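Long-range contacts in site-specific recombinase, resolvase family protein (PDB 3GUV), which probably catalyses site-specific DNA recombination as a member of the resolvase family of serine recombinases: residues K6-T11 with G44-A49; R12-I17 with L84-R89; K28-A33 with L80-S85. All coordinates share one frame; numbering follows the deposited sequence.

From the N terminus, residues 6-11 open contact 1, 12-17 contact 2 and 28-33, on helix 24-37, contact 3. The chain then returns at 44-49 to close contact 1 as parallel strand neighbours. Only later does 80-85 close contact 3 and 84-89 close contact 2, the two sharing Leu-84 and Ser-85. Contact 1 therefore crosses both others along the sequence, whereas contact 3 falls within the span of contact 2 and ends on the same stretch. A salt bridge from Lys-28 to Glu-47 and a probable hydrogen bond from Tyr-10 N to Leu-80 O join contacts 1 and 3 through one sheet and its helix; another, between Asp-48 O and Val-13 N, joins contact 1 to contact 2.

Contact 1 of 3, residues K6-T11 with G44-A49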
ATOM      1  N   LYS A   6     -24.339  10.408  -8.988  1.00 26.66           N
ATOM      2  CA  LYS A   6     -23.563  11.652  -9.097  1.00 25.31           C
ATOM      3  C   LYS A   6     -22.091  11.483  -8.648  1.00 24.10           C
ATOM      4  O   LYS A   6     -21.804  10.883  -7.578  1.00 22.89           O
ATOM      5  CB  LYS A   6     -24.215  12.766  -8.286  1.00 25.16           C
ATOM      6  CG  LYS A   6     -25.507  13.265  -8.964  1.00 28.70           C
ATOM      7  CD  LYS A   6     -26.319  14.189  -8.062  1.00 32.30           C
ATOM      8  CE  LYS A   6     -27.771  13.802  -8.084  1.00 34.11           C
ATOM      9  NZ  LYS A   6     -28.321  13.739  -9.468  1.00 35.90           N
ATOM     10  N   VAL A   7     -21.191  12.073  -9.430  1.00 21.19           N
ATOM     11  CA  VAL A   7     -19.776  11.989  -9.156  1.00 20.75           C
ATOM     12  C   VAL A   7     -19.060  13.361  -9.334  1.00 21.05           C
ATOM     13  O   VAL A   7     -19.547  14.303 -10.047  1.00 19.00           O
ATOM     14  CB  VAL A   7     -19.125  10.880 -10.076  1.00 20.99           C
ATOM     15  CG1 VAL A   7     -19.985   9.558 -10.121  1.00 18.47           C
ATOM     16  CG2 VAL A   7     -18.936  11.371 -11.487  1.00 20.16           C
ATOM     17  N   TYR A   8     -17.937  13.476  -8.633  1.00 20.91           N
ATOM     18  CA  TYR A   8     -16.938  14.528  -8.843  1.00 21.32           C
ATOM     19  C   TYR A   8     -15.769  13.911  -9.590  1.00 22.15           C
ATOM     20  O   TYR A   8     -15.443  12.725  -9.347  1.00 22.88           O
ATOM     21  CB  TYR A   8     -16.391  15.031  -7.498  1.00 21.50           C
ATOM     22  CG  TYR A   8     -17.292  15.911  -6.635  1.00 22.37           C
ATOM     23  CD1 TYR A   8     -18.252  16.775  -7.198  1.00 23.20           C
ATOM     24  CD2 TYR A   8     -17.115  15.948  -5.260  1.00 24.78           C
ATOM     25  CE1 TYR A   8     -19.027  17.577  -6.399  1.00 24.80           C
ATOM     26  CE2 TYR A   8     -17.873  16.757  -4.444  1.00 25.79           C
ATOM     27  CZ  TYR A   8     -18.835  17.579  -5.016  1.00 27.38           C
ATOM     28  OH  TYR A   8     -19.596  18.388  -4.203  1.00 28.68           O
ATOM     29  N   LEU A   9     -15.127  14.684 -10.467  1.00 21.85           N
ATOM     30  CA  LEU A   9     -13.845  14.311 -11.079  1.00 22.14           C
ATOM     31  C   LEU A   9     -12.726  15.017 -10.338  1.00 22.14           C
ATOM     32  O   LEU A   9     -12.858  16.192 -10.062  1.00 22.72           O
ATOM     33  CB  LEU A   9     -13.802  14.738 -12.544  1.00 21.47           C
ATOM     34  CG  LEU A   9     -14.119  13.669 -13.568  1.00 23.30           C
ATOM     35  CD1 LEU A   9     -15.361  12.916 -13.222  1.00 20.31           C
ATOM     36  CD2 LEU A   9     -14.111  14.285 -15.000  1.00 19.50           C
ATOM     37  N   TYR A  10     -11.637  14.322 -10.018  1.00 21.48           N
ATOM     38  CA  TYR A  10     -10.449  14.965  -9.428  1.00 21.92           C
ATOM     39  C   TYR A  10      -9.205  14.641 -10.226  1.00 21.96           C
ATOM     40  O   TYR A  10      -8.915  13.478 -10.466  1.00 22.88           O
ATOM     41  CB  TYR A  10     -10.202  14.511  -7.994  1.00 22.23           C
ATOM     42  CG  TYR A  10      -8.969  15.187  -7.451  1.00 23.31           C
ATOM     43  CD1 TYR A  10      -8.990  16.546  -7.121  1.00 22.20           C
ATOM     44  CD2 TYR A  10      -7.739  14.485  -7.329  1.00 22.66           C
ATOM     45  CE1 TYR A  10      -7.850  17.183  -6.644  1.00 23.87           C
ATOM     46  CE2 TYR A  10      -6.591  15.121  -6.883  1.00 22.89           C
ATOM     47  CZ  TYR A  10      -6.642  16.449  -6.536  1.00 24.12           C
ATOM     48  OH  TYR A  10      -5.511  17.091  -6.109  1.00 25.85           O
ATOM     49  N   THR A  11      -8.459  15.661 -10.624  1.00 22.75           N
ATOM     50  CA  THR A  11      -7.215  15.454 -11.364  1.00 22.86           C
ATOM     51  C   THR A  11      -6.107  16.321 -10.760  1.00 22.24           C
ATOM     52  O   THR A  11      -6.379  17.321 -10.117  1.00 21.88           O
ATOM     53  CB  THR A  11      -7.370  15.770 -12.898  1.00 22.75           C
ATOM     54  OG1 THR A  11      -7.813  17.117 -13.084  1.00 25.27           O
ATOM     55  CG2 THR A  11      -8.354  14.820 -13.585  1.00 23.66           C
ATOM     56  N   GLY A  44     -19.229  18.085 -10.510  1.00 24.02           N
ATOM     57  CA  GLY A  44     -18.093  18.900 -10.080  1.00 24.04           C
ATOM     58  C   GLY A  44     -16.763  18.372 -10.593  1.00 23.73           C
ATOM     59  O   GLY A  44     -16.569  17.184 -10.675  1.00 23.33           O
ATOM     60  N   GLU A  45     -15.871  19.265 -10.958  1.00 23.67           N
ATOM     61  CA  GLU A  45     -14.555  18.896 -11.427  1.00 25.32           C
ATOM     62  C   GLU A  45     -13.571  19.751 -10.673  1.00 25.52           C
ATOM     63  O   GLU A  45     -13.746  20.977 -10.617  1.00 25.03           O
ATOM     64  CB  GLU A  45     -14.419  19.132 -12.925  1.00 25.65           C
ATOM     65  CG  GLU A  45     -15.449  18.335 -13.752  1.00 29.34           C
ATOM     66  CD  GLU A  45     -15.414  18.672 -15.222  1.00 33.57           C
ATOM     67  OE1 GLU A  45     -14.353  18.457 -15.850  1.00 37.75           O
ATOM     68  OE2 GLU A  45     -16.451  19.145 -15.766  1.00 38.06           O
ATOM     69  N   TYR A  46     -12.575  19.105 -10.059  1.00 24.41           N
ATOM     70  CA  TYR A  46     -11.562  19.767  -9.253  1.00 24.82           C
ATOM     71  C   TYR A  46     -10.154  19.346  -9.748  1.00 25.41           C
ATOM     72  O   TYR A  46      -9.937  18.209 -10.117  1.00 24.42           O
ATOM     73  CB  TYR A  46     -11.706  19.366  -7.798  1.00 25.11           C
ATOM     74  CG  TYR A  46     -13.022  19.713  -7.132  1.00 24.42           C
ATOM     75  CD1 TYR A  46     -13.153  20.839  -6.339  1.00 25.28           C
ATOM     76  CD2 TYR A  46     -14.114  18.867  -7.260  1.00 24.60           C
ATOM     77  CE1 TYR A  46     -14.394  21.132  -5.699  1.00 28.60           C
ATOM     78  CE2 TYR A  46     -15.328  19.147  -6.669  1.00 27.50           C
ATOM     79  CZ  TYR A  46     -15.462  20.269  -5.873  1.00 27.81           C
ATOM     80  OH  TYR A  46     -16.657  20.489  -5.271  1.00 32.44           O
ATOM     81  N   GLU A  47      -9.228  20.286  -9.774  1.00 26.34           N
ATOM     82  CA  GLU A  47      -7.928  20.081 -10.417  1.00 27.09           C
ATOM     83  C   GLU A  47      -6.832  20.859  -9.707  1.00 26.74           C
ATOM     84  O   GLU A  47      -6.937  22.064  -9.569  1.00 25.28           O
ATOM     85  CB  GLU A  47      -7.978  20.530 -11.874  1.00 27.73           C
ATOM     86  CG  GLU A  47      -6.763  20.114 -12.668  1.00 30.56           C
ATOM     87  CD  GLU A  47      -6.961  20.197 -14.181  1.00 35.95           C
ATOM     88  OE1 GLU A  47      -6.770  21.311 -14.724  1.00 40.70           O
ATOM     89  OE2 GLU A  47      -7.270  19.155 -14.836  1.00 41.77           O
ATOM     90  N   ASP A  48      -5.795  20.151  -9.243  1.00 27.02           N
ATOM     91  CA  ASP A  48      -4.555  20.794  -8.766  1.00 27.41           C
ATOM     92  C   ASP A  48      -3.504  20.698  -9.903  1.00 28.74           C
ATOM     93  O   ASP A  48      -2.769  19.706  -9.990  1.00 27.82           O
ATOM     94  CB  ASP A  48      -4.076  20.070  -7.519  1.00 26.58           C
ATOM     95  CG  ASP A  48      -4.956  20.343  -6.310  1.00 27.90           C
ATOM     96  OD1 ASP A  48      -5.071  21.536  -5.965  1.00 27.27           O
ATOM     97  OD2 ASP A  48      -5.511  19.380  -5.711  1.00 26.57           O
ATOM     98  N   ALA A  49      -3.472  21.674 -10.801  1.00 31.10           N
ATOM     99  CA  ALA A  49      -2.836  21.460 -12.127  1.00 33.80           C
ATOM    100  C   ALA A  49      -1.370  21.837 -12.167  1.00 36.22           C
ATOM    101  O   ALA A  49      -0.698  21.592 -13.175  1.00 37.61           O
ATOM    102  CB  ALA A  49      -3.604  22.155 -13.258  1.00 33.57           C
TER
HETATM  103  O   HOH W   1     -10.913  17.211 -12.846  1.00 32.67           O
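Tyr-46 turns the edge of its ring onto the face of Tyr-8, a T-shaped (edge-to-face) pair with centroids 5.0 Å apart and planes at 75°. The atom doing the touching is Tyr-46 CE2, which stands over the middle of the Tyr-8 ring and lies 3.8 Å from Tyr-8 CG. Both hydroxyls are engaged beyond the two strands, Tyr-8 OH with Asp-74 and Tyr-46 OH with Asp-68, which fixes the far ends of the pair. On the same sheet face, Tyr-10 holds CG anti to its backbone N (chi1 179°), carrying its hydroxyl to Asp-48, whose OD2 arrives at the ring edge. The 2.3 Å between Tyr-10 OH and Asp-48 OD2 is too short to trust as a length. The other face carries Thr-11, whose OG1 donates to the anti lone pair of Glu-47 OE2 at 2.7 Å; Lys-28 forms a salt bridge to that same oxygen. A water donates to both Thr-11 OG1 and Tyr-46 O.

Backbone evidence is regular: Leu-9 N to Gly-44 O and Tyr-46 N to Leu-9 O are both 2.9 Å, and Thr-11 N to Tyr-46 O and Asp-48 N to Thr-11 O are both 3.0 Å. The strand axes run parallel at 16°. Helix 60-70 packs on Tyr-8 and Tyr-46, and helix 24-37 covers the face of Leu-9 and Thr-11; with helix 24-37 linking the two strands, this is a beta-alpha-beta crossover in the alpha/beta resolvase domain.

Contact 2 of 3, residues R12-I17 with L84-R89; sequences RVSTSI and LSRFAR
Arg-12 lays the aliphatic part of its side chain against the backbone that follows Ser-85: Arg-12 CG is 3.7 Å from Arg-86 O, and Arg-12 CD is 3.8 Å from Phe-87 N. This placement follows from a chi1 of 60°, with CG wedged between the backbone N and the carbonyl carbon. A bend at chi3 then turns the guanidinium away from the contact, where NH2 bonds to Gly-58 O and Tyr-10 OH, and NH1 to Glu-57 O.

Arg-86 answers from the other loop. Bent at chi2 (-64°), it brings CD to within 3.5 Å of Arg-12 O, and no direct hydrogen bond crosses between the segments. Instead one water joins them, donating to Arg-12 O at 2.7 Å and accepting from Arg-86 NE at 2.6 Å; it lies in the guanidinium plane, at its edge. Ser-14 OG sits over a face of the same group, offset toward the rim and 3.5 Å from Arg-86 NH1, at an angle too poor for a hydrogen bond. NH1 is held instead by a salt bridge to Glu-138 of the second subunit, which also makes a weak bond to Ser-14 OG, and by a weak bond to Ser-85 O. The Arg-Val-Ser-Thr sequence here matches the motif that carries the active-site serine in serine resolvases, consistent with a place at the active site.

Segment 12-17 leads from strand 6-12 into helix 17-20, and segment 84-89 from strand 78-81 into helix 91-103, so the contact joins the loops beyond two adjacent parallel strands, with Glu-138 and Ile-142 on helix 124-151 of the second subunit packed against it.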
ATOM      1  N   ARG A  12      -4.856  15.935 -11.002  1.00 22.15           N
ATOM      2  CA  ARG A  12      -3.675  16.699 -10.509  1.00 22.06           C
ATOM      3  C   ARG A  12      -2.405  16.290 -11.250  1.00 22.33           C
ATOM      4  O   ARG A  12      -2.398  15.313 -11.976  1.00 23.92           O
ATOM      5  CB  ARG A  12      -3.476  16.518  -8.991  1.00 21.80           C
ATOM      6  CG  ARG A  12      -3.259  15.013  -8.598  1.00 22.22           C
ATOM      7  CD  ARG A  12      -2.865  14.801  -7.155  1.00 24.39           C
ATOM      8  NE  ARG A  12      -1.595  15.457  -6.884  1.00 27.02           N
ATOM      9  CZ  ARG A  12      -1.417  16.564  -6.163  1.00 32.35           C
ATOM     10  NH1 ARG A  12      -0.183  17.059  -6.019  1.00 32.95           N
ATOM     11  NH2 ARG A  12      -2.437  17.202  -5.585  1.00 34.57           N
ATOM     12  N   VAL A  13      -1.346  17.059 -11.081  1.00 23.69           N
ATOM     13  CA  VAL A  13       0.017  16.655 -11.439  1.00 25.25           C
ATOM     14  C   VAL A  13       0.734  16.429 -10.101  1.00 26.77           C
ATOM     15  O   VAL A  13       0.276  16.915  -9.076  1.00 27.23           O
ATOM     16  CB  VAL A  13       0.772  17.737 -12.218  1.00 25.26           C
ATOM     17  CG1 VAL A  13      -0.005  18.115 -13.503  1.00 25.78           C
ATOM     18  CG2 VAL A  13       0.981  18.971 -11.353  1.00 23.51           C
ATOM     19  N   SER A  14       1.829  15.674 -10.130  1.00 27.68           N
ATOM     20  CA  SER A  14       2.699  15.463  -8.981  1.00 28.48           C
ATOM     21  C   SER A  14       3.700  16.579  -8.837  1.00 28.30           C
ATOM     22  O   SER A  14       3.995  16.984  -7.721  1.00 28.19           O
ATOM     23  CB  SER A  14       3.516  14.179  -9.143  1.00 28.92           C
ATOM     24  OG  SER A  14       2.680  13.080  -9.431  1.00 32.64           O
ATOM     25  N   THR A  15       4.278  17.008  -9.959  1.00 28.57           N
ATOM     26  CA  THR A  15       5.328  18.052  -9.949  1.00 29.04           C
ATOM     27  C   THR A  15       4.716  19.350 -10.409  1.00 28.68           C
ATOM     28  O   THR A  15       4.050  19.978  -9.610  1.00 29.14           O
ATOM     29  CB  THR A  15       6.602  17.710 -10.809  1.00 28.80           C
ATOM     30  OG1 THR A  15       6.230  17.374 -12.151  1.00 29.13           O
ATOM     31  CG2 THR A  15       7.356  16.581 -10.191  1.00 30.09           C
ATOM     32  N   SER A  16       4.914  19.720 -11.681  1.00 28.38           N
ATOM     33  CA  SER A  16       4.334  20.944 -12.280  1.00 28.03           C
ATOM     34  C   SER A  16       3.633  20.697 -13.626  1.00 27.40           C
ATOM     35  O   SER A  16       3.869  19.671 -14.281  1.00 27.37           O
ATOM     36  CB  SER A  16       5.402  22.058 -12.419  1.00 28.28           C
ATOM     37  OG  SER A  16       6.585  21.590 -13.040  1.00 28.66           O
ATOM     38  N   ILE A  17       2.780  21.647 -14.029  1.00 26.87           N
ATOM     39  CA  ILE A  17       2.077  21.622 -15.330  1.00 26.94           C
ATOM     40  C   ILE A  17       3.014  21.657 -16.551  1.00 26.84           C
ATOM     41  O   ILE A  17       2.706  21.062 -17.608  1.00 24.67           O
ATOM     42  CB  ILE A  17       1.032  22.789 -15.471  1.00 26.97           C
ATOM     43  CG1 ILE A  17       0.021  22.469 -16.595  1.00 28.52           C
ATOM     44  CG2 ILE A  17       1.729  24.086 -15.704  1.00 26.27           C
ATOM     45  CD1 ILE A  17      -1.319  23.286 -16.567  1.00 29.16           C
ATOM     46  N   LEU A  84      -4.480   6.008  -8.155  1.00 30.67           N
ATOM     47  CA  LEU A  84      -4.149   6.396  -6.762  1.00 32.01           C
ATOM     48  C   LEU A  84      -2.982   7.372  -6.616  1.00 33.65           C
ATOM     49  O   LEU A  84      -3.021   8.287  -5.777  1.00 33.22           O
ATOM     50  CB  LEU A  84      -3.835   5.165  -5.878  1.00 31.65           C
ATOM     51  CG  LEU A  84      -4.993   4.345  -5.340  1.00 31.39           C
ATOM     52  CD1 LEU A  84      -4.518   3.188  -4.379  1.00 27.76           C
ATOM     53  CD2 LEU A  84      -5.976   5.282  -4.621  1.00 30.01           C
ATOM     54  N   SER A  85      -1.920   7.158  -7.390  1.00 35.68           N
ATOM     55  CA  SER A  85      -0.810   8.098  -7.406  1.00 37.22           C
ATOM     56  C   SER A  85      -1.187   9.469  -7.993  1.00 38.76           C
ATOM     57  O   SER A  85      -0.328  10.323  -8.119  1.00 39.49           O
ATOM     58  CB  SER A  85       0.329   7.530  -8.224  1.00 36.85           C
ATOM     59  OG  SER A  85      -0.129   7.273  -9.533  1.00 39.85           O
ATOM     60  N   ARG A  86      -2.436   9.654  -8.412  1.00 39.76           N
ATOM     61  CA  ARG A  86      -2.907  10.968  -8.859  1.00 40.35           C
ATOM     62  C   ARG A  86      -4.070  11.344  -7.956  1.00 40.80           C
ATOM     63  O   ARG A  86      -5.146  11.785  -8.415  1.00 39.99           O
ATOM     64  CB  ARG A  86      -3.298  10.934 -10.334  1.00 40.43           C
ATOM     65  CG  ARG A  86      -2.111  10.825 -11.273  1.00 40.54           C
ATOM     66  CD  ARG A  86      -1.238  12.069 -11.151  1.00 42.08           C
ATOM     67  NE  ARG A  86      -0.176  12.085 -12.135  1.00 42.74           N
ATOM     68  CZ  ARG A  86       0.924  11.339 -12.077  1.00 44.84           C
ATOM     69  NH1 ARG A  86       1.119  10.464 -11.097  1.00 45.91           N
ATOM     70  NH2 ARG A  86       1.831  11.444 -13.025  1.00 46.35           N
ATOM     71  N   PHE A  87      -3.795  11.175  -6.651  1.00 40.95           N
ATOM     72  CA  PHE A  87      -4.787  11.283  -5.607  1.00 40.66           C
ATOM     73  C   PHE A  87      -4.126  11.384  -4.234  1.00 39.90           C
ATOM     74  O   PHE A  87      -4.458  12.267  -3.470  1.00 39.98           O
ATOM     75  CB  PHE A  87      -5.741  10.090  -5.698  1.00 40.44           C
ATOM     76  CG  PHE A  87      -6.698   9.991  -4.558  1.00 41.93           C
ATOM     77  CD1 PHE A  87      -7.687  10.948  -4.378  1.00 43.91           C
ATOM     78  CD2 PHE A  87      -6.631   8.936  -3.681  1.00 44.79           C
ATOM     79  CE1 PHE A  87      -8.590  10.864  -3.336  1.00 44.59           C
ATOM     80  CE2 PHE A  87      -7.520   8.846  -2.616  1.00 46.60           C
ATOM     81  CZ  PHE A  87      -8.513   9.822  -2.449  1.00 45.46           C
ATOM     82  N   ALA A  88      -3.215  10.464  -3.908  1.00 39.56           N
ATOM     83  CA  ALA A  88      -2.572  10.421  -2.576  1.00 38.14           C
ATOM     84  C   ALA A  88      -1.054  10.379  -2.705  1.00 36.80           C
ATOM     85  O   ALA A  88      -0.515  10.089  -3.771  1.00 37.27           O
ATOM     86  CB  ALA A  88      -3.074   9.218  -1.793  1.00 38.48           C
ATOM     87  N   ARG A  89      -0.375  10.664  -1.601  1.00 35.46           N
ATOM     88  CA  ARG A  89       1.072  10.800  -1.566  1.00 34.40           C
ATOM     89  C   ARG A  89       1.790   9.542  -0.965  1.00 32.88           C
ATOM     90  O   ARG A  89       2.985   9.323  -1.139  1.00 31.97           O
ATOM     91  CB  ARG A  89       1.390  12.074  -0.772  1.00 34.98           C
TER
HETATM   92  O   HOH W   2      -0.995  13.832 -13.804  1.00 42.88           O

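Contact 3 of 3, residues K28-A33 with L80-S85; sequences KSRMKA and LVFKLS
The guanidinium of Arg-30 has the edge of the Phe-82 ring over one face: Phe-82 CE1 stands above its centre, and the two planes are 78° apart. Seen from the ring, Arg-30 NH2 is at the rim, 3.6 Å from Phe-82 CZ, so the cation does not cover the ring face. Met-31 CG and Lys-83 CE also lie along the ring edge. Arg-30 NH2 also makes a long, weak ion pair with Glu-112.

Beside this pair, Met-31 pushes its side chain from the helix toward the strand. Its chi3 of 70° folds the methyl back, setting Met-31 CE 3.3 Å from Leu-80 O and 4.3 Å from Leu-80 CB. The sulfur packs over the start of the phenylalanine side chain, with Met-31 SD 4.1 Å from Phe-82 CB. No hydrogen bond spans the two segments, which meet by van der Waals packing of Met-31 and by the edge of Phe-82 over the Arg-30 guanidinium.

Helix 24-37 thus lies across one face of the sheet, where Met-31 also touches Thr-11 of strand 6-12, and Leu-80 of the adjacent strand 78-81 meets Phe-34 on the same helix.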
ATOM      1  N   LYS A  28      -8.262  13.478 -18.236  1.00 27.49           N
ATOM      2  CA  LYS A  28      -9.612  14.016 -18.101  1.00 27.78           C
ATOM      3  C   LYS A  28     -10.578  13.420 -19.110  1.00 26.41           C
ATOM      4  O   LYS A  28     -11.668  13.065 -18.730  1.00 25.25           O
ATOM      5  CB  LYS A  28      -9.646  15.554 -18.167  1.00 27.41           C
ATOM      6  CG  LYS A  28      -9.270  16.178 -16.848  1.00 31.18           C
ATOM      7  CD  LYS A  28      -9.368  17.722 -16.857  1.00 33.80           C
ATOM      8  CE  LYS A  28      -8.335  18.328 -17.763  1.00 36.52           C
ATOM      9  NZ  LYS A  28      -8.056  19.757 -17.375  1.00 39.11           N
ATOM     10  N   SER A  29     -10.182  13.368 -20.383  1.00 26.61           N
ATOM     11  CA  SER A  29     -10.995  12.750 -21.474  1.00 26.90           C
ATOM     12  C   SER A  29     -11.376  11.318 -21.201  1.00 26.60           C
ATOM     13  O   SER A  29     -12.534  10.922 -21.401  1.00 26.48           O
ATOM     14  CB  SER A  29     -10.263  12.800 -22.816  1.00 26.98           C
ATOM     15  OG  SER A  29      -9.880  14.132 -23.075  1.00 28.17           O
ATOM     16  N   ARG A  30     -10.390  10.565 -20.719  1.00 26.03           N
ATOM     17  CA  ARG A  30     -10.592   9.229 -20.278  1.00 26.27           C
ATOM     18  C   ARG A  30     -11.608   9.136 -19.150  1.00 24.31           C
ATOM     19  O   ARG A  30     -12.500   8.274 -19.157  1.00 23.30           O
ATOM     20  CB  ARG A  30      -9.275   8.637 -19.784  1.00 27.44           C
ATOM     21  CG  ARG A  30      -9.403   7.129 -19.571  1.00 33.98           C
ATOM     22  CD  ARG A  30      -8.882   6.371 -20.742  1.00 40.38           C
ATOM     23  NE  ARG A  30      -7.439   6.142 -20.612  1.00 45.69           N
ATOM     24  CZ  ARG A  30      -6.880   5.142 -19.915  1.00 50.62           C
ATOM     25  NH1 ARG A  30      -7.619   4.245 -19.235  1.00 52.49           N
ATOM     26  NH2 ARG A  30      -5.553   5.048 -19.882  1.00 51.21           N
ATOM     27  N   MET A  31     -11.448   9.989 -18.155  1.00 22.32           N
ATOM     28  CA  MET A  31     -12.358   9.987 -17.045  1.00 22.06           C
ATOM     29  C   MET A  31     -13.782  10.391 -17.483  1.00 22.24           C
ATOM     30  O   MET A  31     -14.760   9.756 -17.067  1.00 21.02           O
ATOM     31  CB  MET A  31     -11.816  10.861 -15.922  1.00 22.18           C
ATOM     32  CG  MET A  31     -10.430  10.355 -15.371  1.00 21.66           C
ATOM     33  SD  MET A  31      -9.485  11.615 -14.515  1.00 15.49           S
ATOM     34  CE  MET A  31     -10.601  11.663 -13.108  1.00 14.82           C
ATOM     35  N   LYS A  32     -13.907  11.376 -18.377  1.00 22.60           N
ATOM     36  CA  LYS A  32     -15.233  11.757 -18.872  1.00 23.23           C
ATOM     37  C   LYS A  32     -15.866  10.614 -19.665  1.00 24.80           C
ATOM     38  O   LYS A  32     -17.061  10.333 -19.464  1.00 24.83           O
ATOM     39  CB  LYS A  32     -15.197  13.076 -19.673  1.00 23.40           C
ATOM     40  CG  LYS A  32     -15.088  14.285 -18.754  1.00 24.90           C
ATOM     41  CD  LYS A  32     -14.635  15.561 -19.485  1.00 29.35           C
ATOM     42  CE  LYS A  32     -14.183  16.606 -18.490  1.00 32.08           C
ATOM     43  NZ  LYS A  32     -14.600  17.950 -18.963  1.00 36.63           N
ATOM     44  N   ALA A  33     -15.075   9.926 -20.518  1.00 26.09           N
ATOM     45  CA  ALA A  33     -15.580   8.750 -21.277  1.00 27.00           C
ATOM     46  C   ALA A  33     -16.141   7.697 -20.333  1.00 27.37           C
ATOM     47  O   ALA A  33     -17.266   7.225 -20.538  1.00 28.30           O
ATOM     48  CB  ALA A  33     -14.507   8.135 -22.204  1.00 26.96           C
ATOM     49  N   LEU A  80     -14.046  10.204  -8.830  1.00 24.69           N
ATOM     50  CA  LEU A  80     -13.232   9.545  -9.821  1.00 24.84           C
ATOM     51  C   LEU A  80     -11.870  10.228  -9.875  1.00 24.60           C
ATOM     52  O   LEU A  80     -11.791  11.442 -10.041  1.00 24.45           O
ATOM     53  CB  LEU A  80     -13.885   9.611 -11.205  1.00 25.50           C
ATOM     54  CG  LEU A  80     -15.077   8.707 -11.566  1.00 26.53           C
ATOM     55  CD1 LEU A  80     -16.239   8.698 -10.578  1.00 23.65           C
ATOM     56  CD2 LEU A  80     -15.549   9.160 -12.977  1.00 28.21           C
ATOM     57  N   VAL A  81     -10.819   9.424  -9.714  1.00 23.90           N
ATOM     58  CA  VAL A  81      -9.415   9.780  -9.987  1.00 22.26           C
ATOM     59  C   VAL A  81      -8.883   8.917 -11.148  1.00 23.18           C
ATOM     60  O   VAL A  81      -9.510   7.886 -11.533  1.00 22.15           O
ATOM     61  CB  VAL A  81      -8.558   9.638  -8.725  1.00 22.35           C
ATOM     62  CG1 VAL A  81      -9.146  10.485  -7.618  1.00 22.50           C
ATOM     63  CG2 VAL A  81      -8.452   8.177  -8.265  1.00 20.81           C
ATOM     64  N   PHE A  82      -7.785   9.360 -11.789  1.00 23.60           N
ATOM     65  CA  PHE A  82      -7.191   8.575 -12.874  1.00 24.85           C
ATOM     66  C   PHE A  82      -6.551   7.293 -12.304  1.00 25.59           C
ATOM     67  O   PHE A  82      -6.844   6.180 -12.744  1.00 26.01           O
ATOM     68  CB  PHE A  82      -6.156   9.409 -13.672  1.00 25.72           C
ATOM     69  CG  PHE A  82      -5.653   8.704 -14.922  1.00 24.11           C
ATOM     70  CD1 PHE A  82      -6.511   8.467 -15.980  1.00 23.08           C
ATOM     71  CD2 PHE A  82      -4.344   8.256 -15.006  1.00 26.03           C
ATOM     72  CE1 PHE A  82      -6.090   7.838 -17.114  1.00 24.62           C
ATOM     73  CE2 PHE A  82      -3.892   7.596 -16.150  1.00 27.48           C
ATOM     74  CZ  PHE A  82      -4.766   7.399 -17.214  1.00 27.98           C
ATOM     75  N   LYS A  83      -5.740   7.468 -11.277  1.00 27.28           N
ATOM     76  CA  LYS A  83      -5.164   6.373 -10.486  1.00 28.94           C
ATOM     77  C   LYS A  83      -4.752   6.903  -9.100  1.00 29.77           C
ATOM     78  O   LYS A  83      -4.705   8.129  -8.891  1.00 30.12           O
ATOM     79  CB  LYS A  83      -3.979   5.783 -11.244  1.00 29.80           C
ATOM     80  CG  LYS A  83      -2.949   6.785 -11.562  1.00 32.01           C
ATOM     81  CD  LYS A  83      -1.933   6.259 -12.553  1.00 36.03           C
ATOM     82  CE  LYS A  83      -1.033   7.441 -12.931  1.00 38.70           C
ATOM     83  NZ  LYS A  83       0.211   7.046 -13.655  1.00 42.63           N
ATOM     84  N   LEU A  84      -4.480   6.008  -8.155  1.00 30.67           N
ATOM     85  CA  LEU A  84      -4.149   6.396  -6.762  1.00 32.01           C
ATOM     86  C   LEU A  84      -2.982   7.372  -6.616  1.00 33.65           C
ATOM     87  O   LEU A  84      -3.021   8.287  -5.777  1.00 33.22           O
ATOM     88  CB  LEU A  84      -3.835   5.165  -5.878  1.00 31.65           C
ATOM     89  CG  LEU A  84      -4.993   4.345  -5.340  1.00 31.39           C
ATOM     90  CD1 LEU A  84      -4.518   3.188  -4.379  1.00 27.76           C
ATOM     91  CD2 LEU A  84      -5.976   5.282  -4.621  1.00 30.01           C
ATOM     92  N   SER A  85      -1.920   7.158  -7.390  1.00 35.68           N
ATOM     93  CA  SER A  85      -0.810   8.098  -7.406  1.00 37.22           C
ATOM     94  C   SER A  85      -1.187   9.469  -7.993  1.00 38.76           C
ATOM     95  O   SER A  85      -0.328  10.323  -8.119  1.00 39.49           O
ATOM     96  CB  SER A  85       0.329   7.530  -8.224  1.00 36.85           C
ATOM     97  OG  SER A  85      -0.129   7.273  -9.533  1.00 39.85           O
TER